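Local coordinates for protein glucosamine--fructose-6-phosphate aminotransferase [isomerizing] (Francisella tularensis subsp. tularensis, PDB 3TBF) that probably converts fructose 6-phosphate to glucosamine 6-phosphate with ammonia released from glutamine, this fragment being the C-terminal isomerase part of the enzyme, at residues K16-Q21 with L344-Y349; G69-Y74 with R235-P240; S107-G112 with S141-E146; G160-K165 with A246-E251. All coordinates share one frame; numbering follows the deposited sequence.

Interactions 1 and 3 are buried, whereas interactions 2 and 4 are only partly so and touch the second subunit. Three of the contacts join distant parts of the chain: interaction 1 ties the N-terminal helix 13-19 and the start of helix 21-30 to the last long helix, while interactions 2 and 4 both bring helix 238-253 of the second SIS domain against the first. Interaction 3 stays inside the first SIS domain. The chemistry differs accordingly: a paired amide in interaction 1, apolar shape-fitting in interaction 2, a backbone bond to a helix start in interaction 3 and a lysine held by a carbonyl in interaction 4. Interactions 1 and 4 touch through the Glu20-Lys165 salt bridge.

Interaction 1. Residues K16-Q21 with L344-Y349; sequences KEIYEQ and LQLLSY
Both Gln21 and Gln345 carry CG beside the backbone N (chi1 -75° and -55°) and then run extended, bringing the two amides together almost in one plane. The result is a reciprocal glutamine amide pair, joining Gln21, at the start of helix 21-30, to helix 335-355, the last long helix of the second SIS domain. Gln21 NE2 donates to Gln345 OE1 at 2.8 Å, in the carbonyl plane and on a lone pair. Gln345 NE2 returns a bond of 3.0 Å to Gln21 OE1, approaching somewhat off the plane of that carbonyl. The amides are 26° from coplanar. Rotation of the Gln21 amide is further fixed by its own segment, where NE2 also gives a bond of 2.8 Å to Ile18 O, and by Thr168, whose OG1 is bonded to Gln21 OE1.

Beside the amide pair Ile18 supplies the apolar part of the contact. It runs alongside Gln345 in the reverse sense, with CD1 3.9 Å from Gln345 CB, while its other branch, CG2, lies 3.9 Å from Leu346 CD2. Tyr349, whose hydroxyl bonds to His12, meets the same methyl more loosely, its CB 4.4 Å from Ile18 CD1.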
loop_
_atom_site.group_PDB
_atom_site.type_symbol
_atom_site.label_atom_id
_atom_site.label_comp_id
_atom_site.label_asym_id
_atom_site.label_seq_id
_atom_site.Cartn_x
_atom_site.Cartn_y
_atom_site.Cartn_z
ATOM N N LYS A 16 13.597 -23.531 -13.596
ATOM C CA LYS A 16 13.835 -23.256 -15.026
ATOM C C LYS A 16 13.441 -21.822 -15.401
ATOM O O LYS A 16 14.133 -21.164 -16.180
ATOM C CB LYS A 16 13.020 -24.193 -15.899
ATOM C CG LYS A 16 13.049 -23.785 -17.367
ATOM C CD LYS A 16 12.305 -24.742 -18.214
ATOM C CE LYS A 16 10.866 -24.350 -18.407
ATOM N NZ LYS A 16 10.750 -23.696 -19.756
ATOM N N GLU A 17 12.326 -21.350 -14.837
ATOM C CA GLU A 17 11.786 -20.073 -15.223
ATOM C C GLU A 17 12.614 -18.969 -14.661
ATOM O O GLU A 17 12.787 -17.942 -15.290
ATOM C CB GLU A 17 10.322 -19.959 -14.844
ATOM C CG GLU A 17 9.432 -20.706 -15.873
ATOM C CD GLU A 17 8.148 -21.339 -15.287
ATOM O OE1 GLU A 17 7.567 -20.769 -14.330
ATOM O OE2 GLU A 17 7.714 -22.406 -15.805
ATOM N N ILE A 18 13.160 -19.170 -13.483
ATOM C CA ILE A 18 14.038 -18.175 -12.934
ATOM C C ILE A 18 15.250 -18.082 -13.835
ATOM O O ILE A 18 15.720 -16.985 -14.111
ATOM C CB ILE A 18 14.467 -18.542 -11.542
ATOM C CG1 ILE A 18 13.308 -18.342 -10.583
ATOM C CG2 ILE A 18 15.590 -17.705 -11.126
ATOM C CD1 ILE A 18 13.544 -18.918 -9.221
ATOM N N TYR A 19 15.716 -19.229 -14.325
ATOM C CA TYR A 19 16.888 -19.257 -15.203
ATOM C C TYR A 19 16.615 -18.882 -16.634
ATOM O O TYR A 19 17.563 -18.702 -17.346
ATOM C CB TYR A 19 17.604 -20.597 -15.169
ATOM C CG TYR A 19 18.575 -20.671 -14.033
ATOM C CD1 TYR A 19 18.152 -20.982 -12.761
ATOM C CD2 TYR A 19 19.922 -20.447 -14.233
ATOM C CE1 TYR A 19 19.053 -21.072 -11.708
ATOM C CE2 TYR A 19 20.828 -20.549 -13.198
ATOM C CZ TYR A 19 20.381 -20.870 -11.928
ATOM O OH TYR A 19 21.263 -20.929 -10.862
ATOM N N GLU A 20 15.352 -18.731 -17.040
ATOM C CA GLU A 20 15.044 -18.224 -18.380
ATOM C C GLU A 20 15.051 -16.702 -18.428
ATOM O O GLU A 20 14.877 -16.097 -19.465
ATOM C CB GLU A 20 13.654 -18.655 -18.784
ATOM C CG GLU A 20 13.500 -20.061 -19.301
ATOM C CD GLU A 20 12.066 -20.309 -19.820
ATOM O OE1 GLU A 20 11.145 -20.576 -19.009
ATOM O OE2 GLU A 20 11.861 -20.213 -21.046
ATOM N N GLN A 21 15.225 -16.044 -17.294
ATOM C CA GLN A 21 14.993 -14.609 -17.259
ATOM C C GLN A 21 15.943 -13.809 -18.095
ATOM O O GLN A 21 15.574 -12.844 -18.688
ATOM C CB GLN A 21 14.943 -14.103 -15.807
ATOM C CG GLN A 21 13.644 -14.490 -15.154
ATOM C CD GLN A 21 13.561 -14.111 -13.744
ATOM O OE1 GLN A 21 12.697 -13.289 -13.328
ATOM N NE2 GLN A 21 14.386 -14.756 -12.947
ATOM N N LEU A 344 15.789 -12.690 -4.613
ATOM C CA LEU A 344 14.641 -12.845 -3.799
ATOM C C LEU A 344 13.830 -14.006 -4.358
ATOM O O LEU A 344 13.207 -14.764 -3.613
ATOM C CB LEU A 344 13.874 -11.539 -3.772
ATOM C CG LEU A 344 14.631 -10.285 -3.281
ATOM C CD1 LEU A 344 13.680 -9.067 -3.124
ATOM C CD2 LEU A 344 15.338 -10.567 -1.955
ATOM N N GLN A 345 13.849 -14.204 -5.667
ATOM C CA GLN A 345 13.104 -15.346 -6.225
ATOM C C GLN A 345 13.809 -16.605 -5.815
ATOM O O GLN A 345 13.158 -17.573 -5.475
ATOM C CB GLN A 345 13.013 -15.318 -7.733
ATOM C CG GLN A 345 12.441 -14.085 -8.288
ATOM C CD GLN A 345 12.677 -13.950 -9.771
ATOM O OE1 GLN A 345 13.742 -14.308 -10.302
ATOM N NE2 GLN A 345 11.657 -13.457 -10.468
ATOM N N LEU A 346 15.139 -16.598 -5.862
ATOM C CA LEU A 346 15.914 -17.785 -5.512
ATOM C C LEU A 346 15.748 -18.130 -4.031
ATOM O O LEU A 346 15.655 -19.295 -3.645
ATOM C CB LEU A 346 17.373 -17.587 -5.857
ATOM C CG LEU A 346 17.761 -17.664 -7.349
ATOM C CD1 LEU A 346 19.270 -17.403 -7.597
ATOM C CD2 LEU A 346 17.439 -18.990 -7.939
ATOM N N LEU A 347 15.637 -17.112 -3.212
ATOM C CA LEU A 347 15.448 -17.300 -1.810
ATOM C C LEU A 347 14.169 -18.013 -1.588
ATOM O O LEU A 347 14.095 -18.941 -0.776
ATOM C CB LEU A 347 15.411 -15.967 -1.092
ATOM C CG LEU A 347 15.319 -16.062 0.464
ATOM C CD1 LEU A 347 16.448 -16.911 1.091
ATOM C CD2 LEU A 347 15.252 -14.680 1.111
ATOM N N SER A 348 13.136 -17.579 -2.281
ATOM C CA SER A 348 11.843 -18.145 -2.021
ATOM C C SER A 348 11.783 -19.559 -2.550
ATOM O O SER A 348 11.130 -20.404 -1.951
ATOM C CB SER A 348 10.692 -17.294 -2.601
ATOM O OG SER A 348 10.584 -17.527 -4.004
ATOM N N TYR A 349 12.477 -19.823 -3.649
ATOM C CA TYR A 349 12.571 -21.185 -4.153
ATOM C C TYR A 349 13.229 -22.109 -3.155
ATOM O O TYR A 349 12.662 -23.115 -2.777
ATOM C CB TYR A 349 13.316 -21.239 -5.481
ATOM C CG TYR A 349 13.593 -22.658 -5.926
ATOM C CD1 TYR A 349 12.607 -23.430 -6.560
ATOM C CD2 TYR A 349 14.854 -23.246 -5.696
ATOM C CE1 TYR A 349 12.870 -24.751 -6.972
ATOM C CE2 TYR A 349 15.118 -24.563 -6.086
ATOM C CZ TYR A 349 14.119 -25.313 -6.722
ATOM O OH TYR A 349 14.404 -26.599 -7.081
#

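Interaction 2. Residues G69-Y74 with R235-P240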
loop_
_atom_site.group_PDB
_atom_site.type_symbol
_atom_site.label_atom_id
_atom_site.label_comp_id
_atom_site.label_asym_id
_atom_site.label_seq_id
_atom_site.Cartn_x
_atom_site.Cartn_y
_atom_site.Cartn_z
ATOM N N GLY A 69 3.764 -2.471 -11.351
ATOM C CA GLY A 69 3.241 -1.143 -11.583
ATOM C C GLY A 69 3.714 -0.117 -10.588
ATOM O O GLY A 69 4.068 1.000 -10.942
HETATM N N MSE A 70 3.709 -0.488 -9.322
HETATM C CA MSE A 70 4.271 0.360 -8.291
HETATM C C MSE A 70 5.734 0.701 -8.547
HETATM O O MSE A 70 6.188 1.826 -8.279
HETATM C CB MSE A 70 4.166 -0.349 -6.930
HETATM C CG MSE A 70 2.812 -0.208 -6.304
HETATM SE SE MSE A 70 2.793 -1.029 -4.498
HETATM C CE MSE A 70 4.029 0.243 -3.597
ATOM N N THR A 71 6.491 -0.262 -9.070
ATOM C CA THR A 71 7.893 0.017 -9.337
ATOM C C THR A 71 7.921 1.069 -10.433
ATOM O O THR A 71 8.603 2.080 -10.355
ATOM C CB THR A 71 8.607 -1.239 -9.781
ATOM O OG1 THR A 71 8.353 -2.304 -8.852
ATOM C CG2 THR A 71 10.059 -1.010 -9.867
ATOM N N ALA A 72 7.132 0.846 -11.453
ATOM C CA ALA A 72 7.175 1.671 -12.662
ATOM C C ALA A 72 6.778 3.122 -12.411
ATOM O O ALA A 72 7.124 4.024 -13.167
ATOM C CB ALA A 72 6.195 1.071 -13.722
ATOM N N LYS A 73 5.963 3.348 -11.394
ATOM C CA LYS A 73 5.507 4.697 -11.134
ATOM C C LYS A 73 6.733 5.573 -10.830
ATOM O O LYS A 73 6.786 6.723 -11.242
ATOM C CB LYS A 73 4.481 4.699 -10.007
ATOM C CG LYS A 73 4.400 6.001 -9.221
ATOM C CD LYS A 73 3.321 5.993 -8.149
ATOM C CE LYS A 73 3.067 7.435 -7.673
ATOM N NZ LYS A 73 1.767 7.617 -7.088
ATOM N N TYR A 74 7.720 5.033 -10.137
ATOM C CA TYR A 74 8.885 5.829 -9.770
ATOM C C TYR A 74 9.540 6.280 -11.077
ATOM O O TYR A 74 9.909 7.459 -11.219
ATOM C CB TYR A 74 9.862 5.025 -8.917
ATOM C CG TYR A 74 9.429 4.848 -7.486
ATOM C CD1 TYR A 74 8.477 3.913 -7.142
ATOM C CD2 TYR A 74 10.000 5.589 -6.453
ATOM C CE1 TYR A 74 8.046 3.725 -5.784
ATOM C CE2 TYR A 74 9.595 5.410 -5.106
ATOM C CZ TYR A 74 8.607 4.474 -4.785
ATOM O OH TYR A 74 8.182 4.286 -3.461
ATOM N N ARG A 235 13.507 0.822 0.044
ATOM C CA ARG A 235 13.135 2.207 -0.028
ATOM C C ARG A 235 13.044 2.600 -1.471
ATOM O O ARG A 235 13.857 2.170 -2.285
ATOM C CB ARG A 235 14.247 3.050 0.575
ATOM C CG ARG A 235 13.990 3.517 2.001
ATOM C CD ARG A 235 14.995 4.591 2.367
ATOM N NE ARG A 235 14.819 5.092 3.714
ATOM C CZ ARG A 235 14.104 6.162 4.046
ATOM N NH1 ARG A 235 13.460 6.894 3.130
ATOM N NH2 ARG A 235 14.030 6.492 5.320
ATOM N N GLY A 236 12.153 3.515 -1.796
ATOM C CA GLY A 236 12.104 4.022 -3.177
ATOM C C GLY A 236 11.616 2.947 -4.135
ATOM O O GLY A 236 10.708 2.154 -3.812
ATOM N N LEU A 237 12.227 2.908 -5.315
ATOM C CA LEU A 237 12.019 1.841 -6.265
ATOM C C LEU A 237 12.056 0.440 -5.638
ATOM O O LEU A 237 11.425 -0.447 -6.153
ATOM C CB LEU A 237 13.157 1.860 -7.272
ATOM C CG LEU A 237 12.980 2.682 -8.532
ATOM C CD1 LEU A 237 14.375 3.018 -9.250
ATOM C CD2 LEU A 237 12.039 1.861 -9.394
ATOM N N TYR A 238 12.823 0.233 -4.565
ATOM C CA TYR A 238 13.113 -1.123 -4.064
ATOM C C TYR A 238 12.106 -1.553 -3.013
ATOM O O TYR A 238 12.117 -2.712 -2.554
ATOM C CB TYR A 238 14.568 -1.201 -3.547
ATOM C CG TYR A 238 15.482 -0.686 -4.621
ATOM C CD1 TYR A 238 15.892 -1.517 -5.632
ATOM C CD2 TYR A 238 15.844 0.652 -4.693
ATOM C CE1 TYR A 238 16.649 -1.036 -6.708
ATOM C CE2 TYR A 238 16.622 1.148 -5.748
ATOM C CZ TYR A 238 17.001 0.293 -6.756
ATOM O OH TYR A 238 17.744 0.740 -7.818
ATOM N N TYR A 239 11.226 -0.619 -2.629
ATOM C CA TYR A 239 10.148 -0.954 -1.740
ATOM C C TYR A 239 9.243 -1.956 -2.432
ATOM O O TYR A 239 9.081 -3.068 -1.925
ATOM C CB TYR A 239 9.426 0.293 -1.134
ATOM C CG TYR A 239 8.104 -0.002 -0.439
ATOM C CD1 TYR A 239 7.981 -1.067 0.441
ATOM C CD2 TYR A 239 6.973 0.779 -0.680
ATOM C CE1 TYR A 239 6.743 -1.379 1.070
ATOM C CE2 TYR A 239 5.728 0.481 -0.059
ATOM C CZ TYR A 239 5.629 -0.603 0.810
ATOM O OH TYR A 239 4.424 -0.888 1.427
ATOM N N PRO A 240 8.713 -1.622 -3.623
ATOM C CA PRO A 240 7.905 -2.615 -4.327
ATOM C C PRO A 240 8.669 -3.886 -4.643
ATOM O O PRO A 240 8.072 -4.963 -4.788
ATOM C CB PRO A 240 7.493 -1.909 -5.613
ATOM C CG PRO A 240 7.727 -0.456 -5.440
ATOM C CD PRO A 240 8.690 -0.288 -4.261
#
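Tyr74 lays one face of its ring on the peptide between Gly236 and Leu237, and it buries more surface here than any other residue. Gly236 C sits 3.3 Å above the ring plane and Leu237 N 3.6 Å above it, both offset toward the rim. The ring thus rests directly on the backbone, at a glycine that takes a positive phi (69°) in the turn. The Tyr74 hydroxyl is bonded to Glu91 of the second subunit, whose carboxylate also accepts from the N-H of Gly236.

Leu237 starts out away from helix 63-80, but its CD2 swings back into the corner between two helix residues, 3.5 Å from Thr71 CG2 and 3.9 Å from Tyr74 CB, its side chain crossing that of Thr71 at about a right angle. The turn from Arg235 to Tyr238 is type II', and it leads from strand 229-234 into helix 238-253 of the second SIS domain, facing helix 63-80 of the first.

Three residues on, the Pro240 ring is a second bump, seated against Met70 and Thr71. Its CB is 3.4 Å from Thr71 OG1, a hydroxyl bonded to Asn67 O within its own helix, and its CG is 3.9 Å from Met70 CB. Met70, present as selenomethionine, bends at chi3 (67°), which brings its methyl CE to 3.9 Å from Tyr239 CE2.

Interaction 3. Residues S107-G112 with S141-E146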
loop_
_atom_site.group_PDB
_atom_site.type_symbol
_atom_site.label_atom_id
_atom_site.label_comp_id
_atom_site.label_asym_id
_atom_site.label_seq_id
_atom_site.Cartn_x
_atom_site.Cartn_y
_atom_site.Cartn_z
ATOM N N SER A 107 -3.356 -1.471 -17.956
ATOM C CA SER A 107 -3.470 -2.682 -17.176
ATOM C C SER A 107 -2.238 -3.594 -17.366
ATOM O O SER A 107 -1.506 -3.528 -18.356
ATOM C CB SER A 107 -4.742 -3.408 -17.538
ATOM O OG SER A 107 -4.758 -3.777 -18.878
ATOM N N ILE A 108 -1.923 -4.354 -16.338
ATOM C CA ILE A 108 -0.806 -5.253 -16.425
ATOM C C ILE A 108 -1.311 -6.632 -16.073
ATOM O O ILE A 108 -1.928 -6.799 -15.042
ATOM C CB ILE A 108 0.286 -4.868 -15.437
ATOM C CG1 ILE A 108 0.700 -3.386 -15.613
ATOM C CG2 ILE A 108 1.502 -5.773 -15.646
ATOM C CD1 ILE A 108 1.658 -2.881 -14.556
ATOM N N SER A 109 -1.059 -7.606 -16.938
ATOM C CA SER A 109 -1.504 -8.962 -16.685
ATOM C C SER A 109 -0.722 -9.990 -17.469
ATOM O O SER A 109 -0.540 -9.854 -18.674
ATOM C CB SER A 109 -2.934 -9.110 -17.081
ATOM O OG SER A 109 -3.389 -10.389 -16.735
ATOM N N GLN A 110 -0.300 -11.050 -16.801
ATOM C CA GLN A 110 0.369 -12.140 -17.498
ATOM C C GLN A 110 -0.620 -12.834 -18.449
ATOM O O GLN A 110 -0.391 -12.908 -19.622
ATOM C CB GLN A 110 0.953 -13.156 -16.515
ATOM C CG GLN A 110 1.879 -14.199 -17.181
ATOM C CD GLN A 110 1.133 -15.217 -18.028
ATOM O OE1 GLN A 110 0.133 -15.809 -17.584
ATOM N NE2 GLN A 110 1.605 -15.432 -19.266
ATOM N N SER A 111 -1.721 -13.326 -17.905
ATOM C CA SER A 111 -2.664 -14.128 -18.654
ATOM C C SER A 111 -3.547 -13.335 -19.574
ATOM O O SER A 111 -4.087 -13.882 -20.509
ATOM C CB SER A 111 -3.600 -14.867 -17.659
ATOM O OG SER A 111 -4.410 -13.957 -16.948
ATOM N N GLY A 112 -3.757 -12.076 -19.265
ATOM C CA GLY A 112 -4.782 -11.262 -19.940
ATOM C C GLY A 112 -6.251 -11.579 -19.654
ATOM O O GLY A 112 -7.149 -11.066 -20.347
ATOM N N SER A 141 -5.913 -12.376 -25.819
ATOM C CA SER A 141 -6.517 -12.549 -24.518
ATOM C C SER A 141 -7.521 -11.419 -24.443
ATOM O O SER A 141 -7.460 -10.518 -25.229
ATOM C CB SER A 141 -5.459 -12.456 -23.423
ATOM O OG SER A 141 -4.737 -11.247 -23.533
ATOM N N SER A 142 -8.470 -11.501 -23.538
ATOM C CA SER A 142 -9.507 -10.494 -23.434
ATOM C C SER A 142 -8.892 -9.117 -23.234
ATOM O O SER A 142 -9.295 -8.164 -23.883
ATOM C CB SER A 142 -10.420 -10.805 -22.265
ATOM O OG SER A 142 -10.930 -12.112 -22.354
ATOM N N LEU A 143 -7.900 -9.023 -22.351
ATOM C CA LEU A 143 -7.236 -7.758 -22.103
ATOM C C LEU A 143 -6.568 -7.152 -23.341
ATOM O O LEU A 143 -6.662 -5.944 -23.561
ATOM C CB LEU A 143 -6.209 -7.897 -20.992
ATOM C CG LEU A 143 -6.731 -7.764 -19.562
ATOM C CD1 LEU A 143 -5.543 -7.996 -18.626
ATOM C CD2 LEU A 143 -7.418 -6.433 -19.260
ATOM N N VAL A 144 -5.874 -7.974 -24.120
ATOM C CA VAL A 144 -5.298 -7.516 -25.376
ATOM C C VAL A 144 -6.378 -7.123 -26.389
ATOM O O VAL A 144 -6.311 -6.067 -26.988
ATOM C CB VAL A 144 -4.373 -8.568 -25.960
ATOM C CG1 VAL A 144 -3.926 -8.169 -27.379
ATOM C CG2 VAL A 144 -3.179 -8.852 -24.999
ATOM N N ARG A 145 -7.398 -7.936 -26.548
ATOM C CA ARG A 145 -8.452 -7.607 -27.513
ATOM C C ARG A 145 -9.211 -6.332 -27.142
ATOM O O ARG A 145 -9.545 -5.513 -27.971
ATOM C CB ARG A 145 -9.426 -8.775 -27.691
ATOM C CG ARG A 145 -8.748 -10.034 -28.259
ATOM C CD ARG A 145 -9.780 -11.139 -28.584
ATOM N NE ARG A 145 -10.598 -11.466 -27.422
ATOM C CZ ARG A 145 -10.421 -12.497 -26.614
ATOM N NH1 ARG A 145 -9.437 -13.352 -26.804
ATOM N NH2 ARG A 145 -11.260 -12.673 -25.603
ATOM N N GLU A 146 -9.450 -6.150 -25.863
ATOM C CA GLU A 146 -10.294 -5.069 -25.463
ATOM C C GLU A 146 -9.546 -3.791 -25.209
ATOM O O GLU A 146 -10.196 -2.775 -25.017
ATOM C CB GLU A 146 -11.113 -5.478 -24.293
ATOM C CG GLU A 146 -12.044 -6.602 -24.662
ATOM C CD GLU A 146 -12.864 -7.065 -23.476
ATOM O OE1 GLU A 146 -13.356 -6.192 -22.718
ATOM O OE2 GLU A 146 -13.034 -8.301 -23.299
#
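The serine-rich turn of Ser109 to Gly112, a turn that in related synthases contributes to the sugar-phosphate pocket and probably does so here, leans on the start of helix 142-146 through Gly112 and Leu143. Gly112 O accepts from Leu143 N at 3.0 Å, in the carbonyl plane and nearly straight (161° at the hydrogen). An N-H of the first helical turn is thus satisfied by a carbonyl from another part of the chain. The helix begins after Ser141 at the N-cap position; Ser141 OG lies 3.6 Å from Gly112 CA and is bonded to Val138 O.

The turn itself is an ST motif: Gly112 N donates to Ser109 OG at 3.1 Å, with Ser109 OG held anti to its own backbone N (chi1 -175°) and also hydrogen-bonded to Thr114 OG1. It follows strand 103-109, the central strand of a parallel five-stranded sheet, and the helix follows the neighbouring strand 129-136.

Leu143 packs down onto this strand end with its two methyls divided between two serines. CD2 is 3.8 Å from Ser107 OG, while CD1 presses on Ser109 CB at 3.2 Å, tighter than a usual carbon contact. Ser111 O also lies 3.5 Å from Ser141 CB.

Interaction 4. Residues G160-K165 with A246-E251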
loop_
_atom_site.group_PDB
_atom_site.type_symbol
_atom_site.label_atom_id
_atom_site.label_comp_id
_atom_site.label_asym_id
_atom_site.label_seq_id
_atom_site.Cartn_x
_atom_site.Cartn_y
_atom_site.Cartn_z
ATOM N N GLY A 160 5.467 -22.441 -12.715
ATOM C CA GLY A 160 5.792 -22.207 -11.313
ATOM C C GLY A 160 4.582 -21.643 -10.579
ATOM O O GLY A 160 3.807 -20.878 -11.143
ATOM N N VAL A 161 4.410 -22.037 -9.330
ATOM C CA VAL A 161 3.329 -21.493 -8.534
ATOM C C VAL A 161 3.506 -19.950 -8.514
ATOM O O VAL A 161 2.560 -19.207 -8.802
ATOM C CB VAL A 161 3.281 -22.077 -7.071
ATOM C CG1 VAL A 161 2.257 -21.301 -6.224
ATOM C CG2 VAL A 161 2.937 -23.550 -7.089
ATOM N N ALA A 162 4.711 -19.479 -8.186
ATOM C CA ALA A 162 4.952 -18.046 -8.192
ATOM C C ALA A 162 5.373 -17.643 -9.579
ATOM O O ALA A 162 6.000 -18.410 -10.311
ATOM C CB ALA A 162 6.033 -17.639 -7.159
ATOM N N SER A 163 5.011 -16.431 -9.959
ATOM C CA SER A 163 5.491 -15.925 -11.208
ATOM C C SER A 163 6.895 -15.285 -10.998
ATOM O O SER A 163 7.180 -14.607 -9.983
ATOM C CB SER A 163 4.511 -14.934 -11.759
ATOM O OG SER A 163 4.759 -13.717 -11.127
ATOM N N THR A 164 7.768 -15.527 -11.962
ATOM C CA THR A 164 9.130 -15.044 -11.908
ATOM C C THR A 164 9.397 -14.243 -13.164
ATOM O O THR A 164 9.418 -13.012 -13.139
ATOM C CB THR A 164 10.141 -16.193 -11.753
ATOM O OG1 THR A 164 9.954 -17.156 -12.807
ATOM C CG2 THR A 164 9.995 -16.860 -10.371
ATOM N N LYS A 165 9.556 -14.930 -14.282
ATOM C CA LYS A 165 9.885 -14.225 -15.497
ATOM C C LYS A 165 8.787 -13.285 -15.980
ATOM O O LYS A 165 9.061 -12.321 -16.680
ATOM C CB LYS A 165 10.317 -15.207 -16.559
ATOM C CG LYS A 165 9.215 -16.061 -17.054
ATOM C CD LYS A 165 9.706 -17.212 -17.823
ATOM C CE LYS A 165 8.502 -17.981 -18.382
ATOM N NZ LYS A 165 8.898 -18.860 -19.540
ATOM N N ALA A 246 8.525 -10.503 -0.685
ATOM C CA ALA A 246 7.716 -11.033 0.429
ATOM C C ALA A 246 6.590 -11.835 -0.107
ATOM O O ALA A 246 6.247 -12.842 0.461
ATOM C CB ALA A 246 7.184 -9.906 1.352
ATOM N N LEU A 247 5.993 -11.380 -1.191
ATOM C CA LEU A 247 4.913 -12.112 -1.810
ATOM C C LEU A 247 5.389 -13.474 -2.246
ATOM O O LEU A 247 4.694 -14.451 -2.041
ATOM C CB LEU A 247 4.385 -11.340 -3.018
ATOM C CG LEU A 247 3.340 -12.045 -3.872
ATOM C CD1 LEU A 247 2.100 -12.283 -2.931
ATOM C CD2 LEU A 247 2.995 -11.222 -5.134
ATOM N N LYS A 248 6.568 -13.575 -2.863
ATOM C CA LYS A 248 7.035 -14.934 -3.285
ATOM C C LYS A 248 7.243 -15.839 -2.062
ATOM O O LYS A 248 6.853 -16.999 -2.081
ATOM C CB LYS A 248 8.322 -14.968 -4.092
ATOM C CG LYS A 248 8.460 -14.054 -5.309
ATOM C CD LYS A 248 7.627 -14.438 -6.481
ATOM C CE LYS A 248 6.191 -13.924 -6.392
ATOM N NZ LYS A 248 5.720 -13.461 -7.761
ATOM N N LEU A 249 7.888 -15.335 -1.032
ATOM C CA LEU A 249 8.188 -16.178 0.109
ATOM C C LEU A 249 6.923 -16.696 0.733
ATOM O O LEU A 249 6.819 -17.872 1.045
ATOM C CB LEU A 249 9.004 -15.415 1.152
ATOM C CG LEU A 249 9.548 -16.279 2.284
ATOM C CD1 LEU A 249 10.387 -17.317 1.695
ATOM C CD2 LEU A 249 10.336 -15.424 3.297
ATOM N N LYS A 250 5.953 -15.817 0.889
ATOM C CA LYS A 250 4.684 -16.142 1.495
ATOM C C LYS A 250 3.939 -17.171 0.640
ATOM O O LYS A 250 3.467 -18.202 1.139
ATOM C CB LYS A 250 3.906 -14.816 1.602
ATOM C CG LYS A 250 2.559 -14.828 2.213
ATOM C CD LYS A 250 2.068 -13.407 2.553
ATOM C CE LYS A 250 2.434 -12.338 1.494
ATOM N NZ LYS A 250 1.770 -11.017 1.737
ATOM N N GLU A 251 3.893 -16.901 -0.656
ATOM C CA GLU A 251 3.108 -17.650 -1.634
ATOM C C GLU A 251 3.541 -19.090 -1.764
ATOM O O GLU A 251 2.702 -19.924 -2.044
ATOM C CB GLU A 251 3.263 -16.997 -3.028
ATOM C CG GLU A 251 2.130 -17.154 -4.052
ATOM C CD GLU A 251 2.260 -16.166 -5.277
ATOM O OE1 GLU A 251 3.335 -15.556 -5.492
ATOM O OE2 GLU A 251 1.273 -15.989 -6.035
#
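Lys248 NZ is gripped from several sides: it donates to Ser163 O at 2.9 Å, forms a salt bridge with Glu244 one helical turn back, and is hydrogen-bonded to the Thr64 hydroxyl. The bond to Ser163 O lies in the carbonyl plane, on a lone pair. Here helix 238-253 of the second SIS domain meets the loop that leads into helix 165-184 of the first, and NZ also reaches helix 63-80 through Thr64, so that one side chain ties together three parts of the two-domain fold. As in related synthases, this part of helix 238-253 probably borders the sugar site.

To reach the carbonyl, the lysine chain is folded rather than extended, with bends at chi2 (-71°) and chi3 (83°). The folded chain lies over Ala162, whose methyl CB is 3.6 Å from Lys248 CD. Ser163 OG stays beside the same nitrogen, at 3.5 Å from Lys248 NZ, without a bond.

Glu251, one turn further along the helix, extends to the same methyl. Its OE1 comes within 3.8 Å of Ala162 CB and is linked to Lys248 NZ by no more than a long salt bridge of 3.9 Å; no hydrogen-bond partner is modelled for this buried oxygen. Val161 CG1 lies 4.4 Å from Glu251 O.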